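Local coordinates for mRNA-binding protein PUF3 (Saccharomyces cerevisiae, PDB 3K49) that binds the 3' untranslated regions of mRNAs for mitochondrial proteins and promotes the deadenylation and decay of COX17 mRNA, at residues 302-307 with 315-320; 319-324 with 330-335. All blocks are in the same frame, centred on the assembly; numbering follows the deposited sequence.

Both contacts belong to the eighth Pumilio repeat, near the C-terminal end of the arched RNA-binding domain, and both use helix 313-323. Contact 1 packs it against helix 303-308, and every residue that touches across it is buried; contact 2 joins its last turns to helix 326-345 and is only partly buried. The chemistry differs accordingly. Methionines and branched side chains do all the packing in contact 1, while other residues of the same helix turn to the RNA. Contact 2 is also largely apolar but takes in a serine hydroxyl at the helix end. The centres lie about 9 Å apart, and Met304 bridges them by resting on Ala335.

Contact 1: 302-307 with 315-320; sequences SPMILM and YVIQKL. With nucleotides of chain B.
In the eighth Pumilio repeat, Met307 of the short helix 303-308 closes over Ile317 of helix 313-323, the helix that also carries RNA-contacting residues. The two short helical segments run at 122° to each other with their axes 10.2 Å apart. Met307 bends at its last torsion (chi3 59°), which curls the methyl back so that the isoleucine tip sits in the crook of the chain: Ile317 CD1 is 3.4 Å from Met307 CE and 3.7 Å from Met307 CB. Away from that tip, the same methyl, Met307 CE, also lies against Val316 CG1, at 3.9 Å. Met304, one helical turn earlier, comes to the same isoleucine methyl with its sulfur, Met304 SD to Ile317 CD1 being 4.2 Å. No hydrogen bond crosses this interface.

Tyr315 and Gln318 face the RNA instead. One face of the Tyr315 ring is covered by the base of G4 of chain B, whose C5 stands 3.4 Å above the ring plane, over its centre. Gln318, extended beyond CG, carries its amide to the neighbouring uracil, and Gln318 NE2 donates to O4 of U3 of chain B at 2.7 Å with an N-H...O angle of 156°. The same NE2 is also hydrogen-bonded to Asn314 OD1, a second hold on the amide that reads the base.

Around this core, Val316 packs on Val268 of helix 264-274, Ile317 touches Leu360 of helix 355-364 and Ile336 of helix 326-345, and both methionines rest on Ile287 in a loop.

Contact 2: 319-324 with 330-335; sequences KLVNVS and KLIVIA
Ile332 makes the apolar part of this contact, spreading its two branches over the last turns of helix 313-323. The longer branch runs out straight (chi2 176°) and brings Ile332 CD1 to Leu320 CB, 4.1 Å away. The shorter one, Ile332 CG2, meets a methyl of the next residue, Val321 CG2, at 4.2 Å. A branched side chain thus straddles two consecutive residues, and the backbones come nearest at Val321 and Ile332, whose CA atoms are 6.9 Å apart.

These two helices follow each other in the eighth Pumilio repeat: helix 313-323 ends, Ser324 leaves the helical conformation, and after a brief turn helix 326-345 folds back against it. Leu288, in a loop, also packs on Ile332, and Ile272 of helix 264-274 lies against Leu320.

The polar group is the hydroxyl of Ser324, and its bond stays within 319-324: Ser324 OG turns back into the helix it has just left and donates to Leu320 O at 2.5 Å, from above the carbonyl plane, 48° out of it. No hydrogen bond crosses to 330-335; the hydroxyl meets that helix only by packing, Ser324 OG to Ile332 CD1 being 3.2 Å. With an alanine in place of Ser324, Leu320 O would probably lose this side-chain donor, and a small gap is likely to open beside the Ile332 methyl.

Contact 1: 302-307 with 315-320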
ATOM      1  N   SER A 302     -33.172  15.581   6.779  1.00 76.42           N
ATOM      2  CA  SER A 302     -32.674  15.647   5.410  1.00 80.08           C
ATOM      3  C   SER A 302     -31.226  15.156   5.350  1.00 77.85           C
ATOM      4  O   SER A 302     -30.434  15.429   6.258  1.00 77.11           O
ATOM      5  CB  SER A 302     -32.753  17.078   4.888  1.00 74.32           C
ATOM      6  OG  SER A 302     -31.857  17.916   5.599  1.00 75.24           O
ATOM      7  N   PRO A 303     -30.876  14.431   4.276  1.00 71.39           N
ATOM      8  CA  PRO A 303     -29.528  13.892   4.066  1.00 77.06           C
ATOM      9  C   PRO A 303     -28.422  14.854   4.493  1.00 71.80           C
ATOM     10  O   PRO A 303     -27.622  14.507   5.367  1.00 68.01           O
ATOM     11  CB  PRO A 303     -29.491  13.656   2.559  1.00 78.76           C
ATOM     12  CG  PRO A 303     -30.905  13.292   2.234  1.00 68.44           C
ATOM     13  CD  PRO A 303     -31.773  14.110   3.153  1.00 69.30           C
ATOM     14  N   MET A 304     -28.395  16.042   3.893  1.00 70.08           N
ATOM     15  CA  MET A 304     -27.383  17.056   4.187  1.00 66.64           C
ATOM     16  C   MET A 304     -27.146  17.234   5.677  1.00 76.79           C
ATOM     17  O   MET A 304     -26.008  17.157   6.145  1.00 80.55           O
ATOM     18  CB  MET A 304     -27.799  18.398   3.596  1.00 76.26           C
ATOM     19  CG  MET A 304     -27.736  18.452   2.088  1.00 90.37           C
ATOM     20  SD  MET A 304     -26.056  18.778   1.526  1.00101.93           S
ATOM     21  CE  MET A 304     -25.732  20.313   2.391  1.00 84.53           C
ATOM     22  N   ILE A 305     -28.222  17.473   6.419  1.00 72.55           N
ATOM     23  CA  ILE A 305     -28.116  17.802   7.836  1.00 68.90           C
ATOM     24  C   ILE A 305     -27.679  16.611   8.674  1.00 71.84           C
ATOM     25  O   ILE A 305     -26.900  16.762   9.617  1.00 73.03           O
ATOM     26  CB  ILE A 305     -29.453  18.311   8.399  1.00 77.94           C
ATOM     27  CG1 ILE A 305     -29.939  19.524   7.607  1.00 78.50           C
ATOM     28  CG2 ILE A 305     -29.314  18.646   9.877  1.00 73.33           C
ATOM     29  CD1 ILE A 305     -28.982  20.694   7.636  1.00 76.17           C
ATOM     30  N   LEU A 306     -28.185  15.427   8.337  1.00 69.62           N
ATOM     31  CA  LEU A 306     -27.745  14.203   8.998  1.00 68.24           C
ATOM     32  C   LEU A 306     -26.249  14.027   8.771  1.00 77.39           C
ATOM     33  O   LEU A 306     -25.539  13.490   9.617  1.00 67.47           O
ATOM     34  CB  LEU A 306     -28.476  12.988   8.438  1.00 60.62           C
ATOM     35  CG  LEU A 306     -29.942  12.779   8.794  1.00 73.68           C
ATOM     36  CD1 LEU A 306     -30.493  11.615   7.985  1.00 73.27           C
ATOM     37  CD2 LEU A 306     -30.113  12.531  10.285  1.00 60.92           C
ATOM     38  N   MET A 307     -25.784  14.481   7.614  1.00 72.63           N
ATOM     39  CA  MET A 307     -24.387  14.344   7.237  1.00 72.88           C
ATOM     40  C   MET A 307     -23.492  15.385   7.913  1.00 74.66           C
ATOM     41  O   MET A 307     -22.467  15.031   8.496  1.00 72.18           O
ATOM     42  CB  MET A 307     -24.243  14.372   5.710  1.00 61.82           C
ATOM     43  CG  MET A 307     -24.666  13.058   5.060  1.00 49.39           C
ATOM     44  SD  MET A 307     -24.629  13.081   3.266  1.00 68.60           S
ATOM     45  CE  MET A 307     -22.903  13.462   2.955  1.00 67.82           C
ATOM     46  N   TYR A 315     -16.856  15.143   6.378  1.00 56.06           N
ATOM     47  CA  TYR A 315     -15.750  15.149   5.415  1.00 63.34           C
ATOM     48  C   TYR A 315     -16.268  14.976   3.993  1.00 61.93           C
ATOM     49  O   TYR A 315     -15.781  15.614   3.055  1.00 64.25           O
ATOM     50  CB  TYR A 315     -14.735  14.037   5.714  1.00 62.72           C
ATOM     51  CG  TYR A 315     -14.015  14.174   7.036  1.00 60.09           C
ATOM     52  CD1 TYR A 315     -14.296  13.316   8.092  1.00 53.01           C
ATOM     53  CD2 TYR A 315     -13.045  15.153   7.225  1.00 62.62           C
ATOM     54  CE1 TYR A 315     -13.644  13.432   9.299  1.00 54.84           C
ATOM     55  CE2 TYR A 315     -12.382  15.273   8.429  1.00 59.94           C
ATOM     56  CZ  TYR A 315     -12.688  14.410   9.463  1.00 61.63           C
ATOM     57  OH  TYR A 315     -12.036  14.524  10.669  1.00 67.46           O
ATOM     58  N   VAL A 316     -17.257  14.104   3.838  1.00 58.49           N
ATOM     59  CA  VAL A 316     -17.885  13.900   2.538  1.00 58.32           C
ATOM     60  C   VAL A 316     -18.594  15.171   2.078  1.00 59.18           C
ATOM     61  O   VAL A 316     -18.700  15.433   0.878  1.00 65.35           O
ATOM     62  CB  VAL A 316     -18.883  12.724   2.564  1.00 52.19           C
ATOM     63  CG1 VAL A 316     -19.500  12.524   1.195  1.00 50.65           C
ATOM     64  CG2 VAL A 316     -18.191  11.454   3.023  1.00 50.51           C
ATOM     65  N   ILE A 317     -19.070  15.962   3.036  1.00 59.35           N
ATOM     66  CA  ILE A 317     -19.714  17.235   2.723  1.00 64.88           C
ATOM     67  C   ILE A 317     -18.675  18.247   2.258  1.00 67.69           C
ATOM     68  O   ILE A 317     -18.825  18.867   1.200  1.00 57.58           O
ATOM     69  CB  ILE A 317     -20.474  17.811   3.934  1.00 69.86           C
ATOM     70  CG1 ILE A 317     -21.612  16.879   4.354  1.00 65.98           C
ATOM     71  CG2 ILE A 317     -21.022  19.192   3.608  1.00 73.37           C
ATOM     72  CD1 ILE A 317     -22.776  16.845   3.390  1.00 63.06           C
ATOM     73  N   GLN A 318     -17.621  18.405   3.057  1.00 63.95           N
ATOM     74  CA  GLN A 318     -16.485  19.234   2.671  1.00 73.04           C
ATOM     75  C   GLN A 318     -16.023  18.870   1.261  1.00 71.43           C
ATOM     76  O   GLN A 318     -15.864  19.739   0.398  1.00 68.47           O
ATOM     77  CB  GLN A 318     -15.325  19.056   3.654  1.00 69.87           C
ATOM     78  CG  GLN A 318     -15.710  19.206   5.115  1.00 69.09           C
ATOM     79  CD  GLN A 318     -14.512  19.163   6.039  1.00 75.69           C
ATOM     80  OE1 GLN A 318     -13.422  19.603   5.675  1.00 96.52           O
ATOM     81  NE2 GLN A 318     -14.704  18.632   7.242  1.00 75.01           N
ATOM     82  N   LYS A 319     -15.819  17.576   1.039  1.00 65.25           N
ATOM     83  CA  LYS A 319     -15.402  17.068  -0.258  1.00 60.57           C
ATOM     84  C   LYS A 319     -16.354  17.521  -1.364  1.00 70.82           C
ATOM     85  O   LYS A 319     -15.917  17.959  -2.432  1.00 73.93           O
ATOM     86  CB  LYS A 319     -15.329  15.543  -0.223  1.00 63.26           C
ATOM     87  CG  LYS A 319     -14.450  14.921  -1.301  1.00 61.81           C
ATOM     88  CD  LYS A 319     -12.971  15.121  -0.986  1.00 75.18           C
ATOM     89  CE  LYS A 319     -12.076  14.269  -1.881  1.00 82.02           C
ATOM     90  NZ  LYS A 319     -11.497  13.089  -1.169  1.00100.72           N
ATOM     91  N   LEU A 320     -17.655  17.416  -1.109  1.00 71.74           N
ATOM     92  CA  LEU A 320     -18.650  17.815  -2.104  1.00 69.59           C
ATOM     93  C   LEU A 320     -18.524  19.285  -2.469  1.00 69.95           C
ATOM     94  O   LEU A 320     -18.630  19.662  -3.635  1.00 71.21           O
ATOM     95  CB  LEU A 320     -20.062  17.526  -1.608  1.00 70.91           C
ATOM     96  CG  LEU A 320     -20.605  16.130  -1.913  1.00 77.92           C
ATOM     97  CD1 LEU A 320     -22.041  15.997  -1.415  1.00 74.63           C
ATOM     98  CD2 LEU A 320     -20.515  15.828  -3.405  1.00 68.69           C
TER
ATOM     99  P     G B   4      -9.003  12.810  14.003  1.00 86.29           P
ATOM    100  OP1   G B   4      -8.155  11.953  14.867  1.00 94.21           O
ATOM    101  OP2   G B   4      -8.377  13.826  13.114  1.00 80.15           O
ATOM    102  O5'   G B   4      -9.905  11.854  13.104  1.00 75.48           O
ATOM    103  C5'   G B   4     -10.877  11.006  13.697  1.00 80.37           C
ATOM    104  C4'   G B   4     -11.349   9.986  12.690  1.00 77.36           C
ATOM    105  O4'   G B   4     -12.001  10.672  11.595  1.00 83.98           O
ATOM    106  C3'   G B   4     -10.221   9.236  12.004  1.00 85.04           C
ATOM    107  O3'   G B   4      -9.746   8.174  12.819  1.00 90.44           O
ATOM    108  C2'   G B   4     -10.877   8.769  10.706  1.00 77.62           C
ATOM    109  O2'   G B   4     -11.638   7.584  10.831  1.00 81.76           O
ATOM    110  C1'   G B   4     -11.796   9.950  10.396  1.00 70.29           C
ATOM    111  N9    G B   4     -11.255  10.861   9.395  1.00 69.44           N
ATOM    112  C8    G B   4     -10.233  11.773   9.528  1.00 65.12           C
ATOM    113  N7    G B   4      -9.993  12.433   8.426  1.00 67.48           N
ATOM    114  C5    G B   4     -10.916  11.926   7.517  1.00 51.84           C
ATOM    115  C6    G B   4     -11.138  12.244   6.162  1.00 58.22           C
ATOM    116  O6    G B   4     -10.558  13.082   5.459  1.00 65.39           O
ATOM    117  N1    G B   4     -12.162  11.475   5.623  1.00 61.42           N
ATOM    118  C2    G B   4     -12.885  10.535   6.308  1.00 57.70           C
ATOM    119  N2    G B   4     -13.844   9.894   5.634  1.00 57.31           N
ATOM    120  N3    G B   4     -12.688  10.235   7.568  1.00 61.95           N
ATOM    121  C4    G B   4     -11.695  10.964   8.103  1.00 60.63           C
ATOM    122  P     U B   3      -8.472  18.496  14.587  1.00 99.06           P
ATOM    123  OP1   U B   3      -7.225  17.992  15.210  1.00 94.56           O
ATOM    124  OP2   U B   3      -8.424  19.098  13.232  1.00 79.89           O
ATOM    125  O5'   U B   3      -9.548  17.309  14.588  1.00 97.09           O
ATOM    126  C5'   U B   3      -9.969  16.690  15.803  1.00 92.88           C
ATOM    127  C4'   U B   3     -11.075  15.686  15.529  1.00 97.33           C
ATOM    128  O4'   U B   3     -12.282  16.374  15.103  1.00 97.97           O
ATOM    129  C3'   U B   3     -10.792  14.683  14.418  1.00 95.58           C
ATOM    130  O3'   U B   3     -10.067  13.571  14.936  1.00 96.81           O
ATOM    131  C2'   U B   3     -12.200  14.288  13.977  1.00 89.29           C
ATOM    132  O2'   U B   3     -12.784  13.309  14.820  1.00 79.36           O
ATOM    133  C1'   U B   3     -12.938  15.616  14.096  1.00 83.77           C
ATOM    134  N1    U B   3     -12.966  16.423  12.856  1.00 79.59           N
ATOM    135  C2    U B   3     -14.024  16.252  11.988  1.00 73.35           C
ATOM    136  O2    U B   3     -14.924  15.457  12.182  1.00 72.93           O
ATOM    137  N3    U B   3     -13.994  17.046  10.872  1.00 59.44           N
ATOM    138  C4    U B   3     -13.033  17.977  10.539  1.00 76.46           C
ATOM    139  O4    U B   3     -13.164  18.649   9.517  1.00 77.55           O
ATOM    140  C5    U B   3     -11.961  18.088  11.483  1.00 74.53           C
ATOM    141  C6    U B   3     -11.964  17.328  12.581  1.00 71.53           C
TER

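Contact 2: 319-324 with 330-335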
ATOM      1  N   LYS A 319     -15.819  17.576   1.039  1.00 65.25           N
ATOM      2  CA  LYS A 319     -15.402  17.068  -0.258  1.00 60.57           C
ATOM      3  C   LYS A 319     -16.354  17.521  -1.364  1.00 70.82           C
ATOM      4  O   LYS A 319     -15.917  17.959  -2.432  1.00 73.93           O
ATOM      5  CB  LYS A 319     -15.329  15.543  -0.223  1.00 63.26           C
ATOM      6  CG  LYS A 319     -14.450  14.921  -1.301  1.00 61.81           C
ATOM      7  CD  LYS A 319     -12.971  15.121  -0.986  1.00 75.18           C
ATOM      8  CE  LYS A 319     -12.076  14.269  -1.881  1.00 82.02           C
ATOM      9  NZ  LYS A 319     -11.497  13.089  -1.169  1.00100.72           N
ATOM     10  N   LEU A 320     -17.655  17.416  -1.109  1.00 71.74           N
ATOM     11  CA  LEU A 320     -18.650  17.815  -2.104  1.00 69.59           C
ATOM     12  C   LEU A 320     -18.524  19.285  -2.469  1.00 69.95           C
ATOM     13  O   LEU A 320     -18.630  19.662  -3.635  1.00 71.21           O
ATOM     14  CB  LEU A 320     -20.062  17.526  -1.608  1.00 70.91           C
ATOM     15  CG  LEU A 320     -20.605  16.130  -1.913  1.00 77.92           C
ATOM     16  CD1 LEU A 320     -22.041  15.997  -1.415  1.00 74.63           C
ATOM     17  CD2 LEU A 320     -20.515  15.828  -3.405  1.00 68.69           C
ATOM     18  N   VAL A 321     -18.310  20.114  -1.457  1.00 69.29           N
ATOM     19  CA  VAL A 321     -18.086  21.535  -1.669  1.00 70.66           C
ATOM     20  C   VAL A 321     -17.056  21.763  -2.779  1.00 83.64           C
ATOM     21  O   VAL A 321     -17.286  22.551  -3.697  1.00 81.97           O
ATOM     22  CB  VAL A 321     -17.612  22.213  -0.367  1.00 74.90           C
ATOM     23  CG1 VAL A 321     -17.143  23.644  -0.636  1.00 68.26           C
ATOM     24  CG2 VAL A 321     -18.712  22.180   0.675  1.00 52.88           C
ATOM     25  N   ASN A 322     -15.934  21.048  -2.697  1.00 78.39           N
ATOM     26  CA  ASN A 322     -14.837  21.178  -3.655  1.00 70.96           C
ATOM     27  C   ASN A 322     -15.131  20.660  -5.060  1.00 80.79           C
ATOM     28  O   ASN A 322     -14.846  21.334  -6.047  1.00 92.39           O
ATOM     29  CB  ASN A 322     -13.602  20.470  -3.115  1.00 78.08           C
ATOM     30  CG  ASN A 322     -13.114  21.071  -1.816  1.00 87.67           C
ATOM     31  OD1 ASN A 322     -13.346  22.253  -1.546  1.00 92.21           O
ATOM     32  ND2 ASN A 322     -12.433  20.264  -1.000  1.00 75.75           N
ATOM     33  N   VAL A 323     -15.690  19.460  -5.145  1.00 76.00           N
ATOM     34  CA  VAL A 323     -15.897  18.801  -6.427  1.00 75.08           C
ATOM     35  C   VAL A 323     -17.222  19.196  -7.079  1.00 86.17           C
ATOM     36  O   VAL A 323     -17.596  18.663  -8.125  1.00 82.61           O
ATOM     37  CB  VAL A 323     -15.860  17.268  -6.263  1.00 79.86           C
ATOM     38  CG1 VAL A 323     -14.473  16.814  -5.836  1.00 69.66           C
ATOM     39  CG2 VAL A 323     -16.902  16.818  -5.242  1.00 77.26           C
ATOM     40  N   SER A 324     -17.927  20.134  -6.460  1.00 85.33           N
ATOM     41  CA  SER A 324     -19.252  20.518  -6.930  1.00 84.77           C
ATOM     42  C   SER A 324     -19.264  21.517  -8.094  1.00 92.29           C
ATOM     43  O   SER A 324     -18.560  22.529  -8.082  1.00 90.69           O
ATOM     44  CB  SER A 324     -20.079  21.062  -5.772  1.00 83.78           C
ATOM     45  OG  SER A 324     -20.681  20.011  -5.044  1.00 86.38           O
ATOM     46  N   LYS A 330     -23.932  25.447  -5.766  1.00 95.57           N
ATOM     47  CA  LYS A 330     -24.744  26.574  -5.333  1.00 96.52           C
ATOM     48  C   LYS A 330     -25.609  26.191  -4.133  1.00 92.38           C
ATOM     49  O   LYS A 330     -25.564  26.839  -3.082  1.00 84.82           O
ATOM     50  CB  LYS A 330     -25.626  27.050  -6.492  1.00102.80           C
ATOM     51  CG  LYS A 330     -26.238  28.434  -6.307  1.00108.31           C
ATOM     52  CD  LYS A 330     -26.806  28.969  -7.622  1.00110.19           C
ATOM     53  CE  LYS A 330     -27.177  30.446  -7.524  1.00109.29           C
ATOM     54  NZ  LYS A 330     -27.490  31.048  -8.855  1.00101.11           N
ATOM     55  N   LEU A 331     -26.383  25.121  -4.297  1.00 88.96           N
ATOM     56  CA  LEU A 331     -27.338  24.691  -3.278  1.00 90.95           C
ATOM     57  C   LEU A 331     -26.654  24.150  -2.024  1.00 89.04           C
ATOM     58  O   LEU A 331     -27.164  24.297  -0.913  1.00 85.35           O
ATOM     59  CB  LEU A 331     -28.284  23.635  -3.853  1.00 92.99           C
ATOM     60  CG  LEU A 331     -28.705  23.853  -5.310  1.00100.74           C
ATOM     61  CD1 LEU A 331     -29.678  22.767  -5.760  1.00 96.57           C
ATOM     62  CD2 LEU A 331     -29.306  25.239  -5.514  1.00 98.74           C
ATOM     63  N   ILE A 332     -25.496  23.527  -2.206  1.00 86.82           N
ATOM     64  CA  ILE A 332     -24.780  22.913  -1.098  1.00 80.72           C
ATOM     65  C   ILE A 332     -24.250  23.966  -0.131  1.00 81.90           C
ATOM     66  O   ILE A 332     -24.343  23.815   1.092  1.00 76.66           O
ATOM     67  CB  ILE A 332     -23.627  22.016  -1.606  1.00 83.12           C
ATOM     68  CG1 ILE A 332     -24.199  20.797  -2.336  1.00 75.62           C
ATOM     69  CG2 ILE A 332     -22.721  21.589  -0.451  1.00 72.94           C
ATOM     70  CD1 ILE A 332     -23.166  19.905  -2.969  1.00 82.80           C
ATOM     71  N   VAL A 333     -23.699  25.037  -0.686  1.00 78.75           N
ATOM     72  CA  VAL A 333     -23.091  26.083   0.124  1.00 84.71           C
ATOM     73  C   VAL A 333     -24.124  26.749   1.016  1.00 84.46           C
ATOM     74  O   VAL A 333     -23.952  26.850   2.232  1.00 89.08           O
ATOM     75  CB  VAL A 333     -22.434  27.165  -0.752  1.00 88.22           C
ATOM     76  CG1 VAL A 333     -21.915  28.305   0.111  1.00 85.26           C
ATOM     77  CG2 VAL A 333     -21.313  26.565  -1.587  1.00 82.44           C
ATOM     78  N   ILE A 334     -25.202  27.204   0.394  1.00 82.92           N
ATOM     79  CA  ILE A 334     -26.252  27.914   1.104  1.00 85.44           C
ATOM     80  C   ILE A 334     -26.833  27.080   2.238  1.00 82.37           C
ATOM     81  O   ILE A 334     -27.117  27.601   3.316  1.00 85.93           O
ATOM     82  CB  ILE A 334     -27.400  28.311   0.161  1.00 88.13           C
ATOM     83  CG1 ILE A 334     -26.913  29.318  -0.882  1.00104.92           C
ATOM     84  CG2 ILE A 334     -28.567  28.878   0.955  1.00 72.49           C
ATOM     85  CD1 ILE A 334     -27.909  29.579  -1.989  1.00104.04           C
ATOM     86  N   ALA A 335     -27.005  25.782   1.992  1.00 79.40           N
ATOM     87  CA  ALA A 335     -27.501  24.870   3.022  1.00 72.50           C
ATOM     88  C   ALA A 335     -26.571  24.853   4.228  1.00 81.88           C
ATOM     89  O   ALA A 335     -27.020  24.896   5.376  1.00 77.93           O
ATOM     90  CB  ALA A 335     -27.666  23.475   2.459  1.00 74.44           C
TER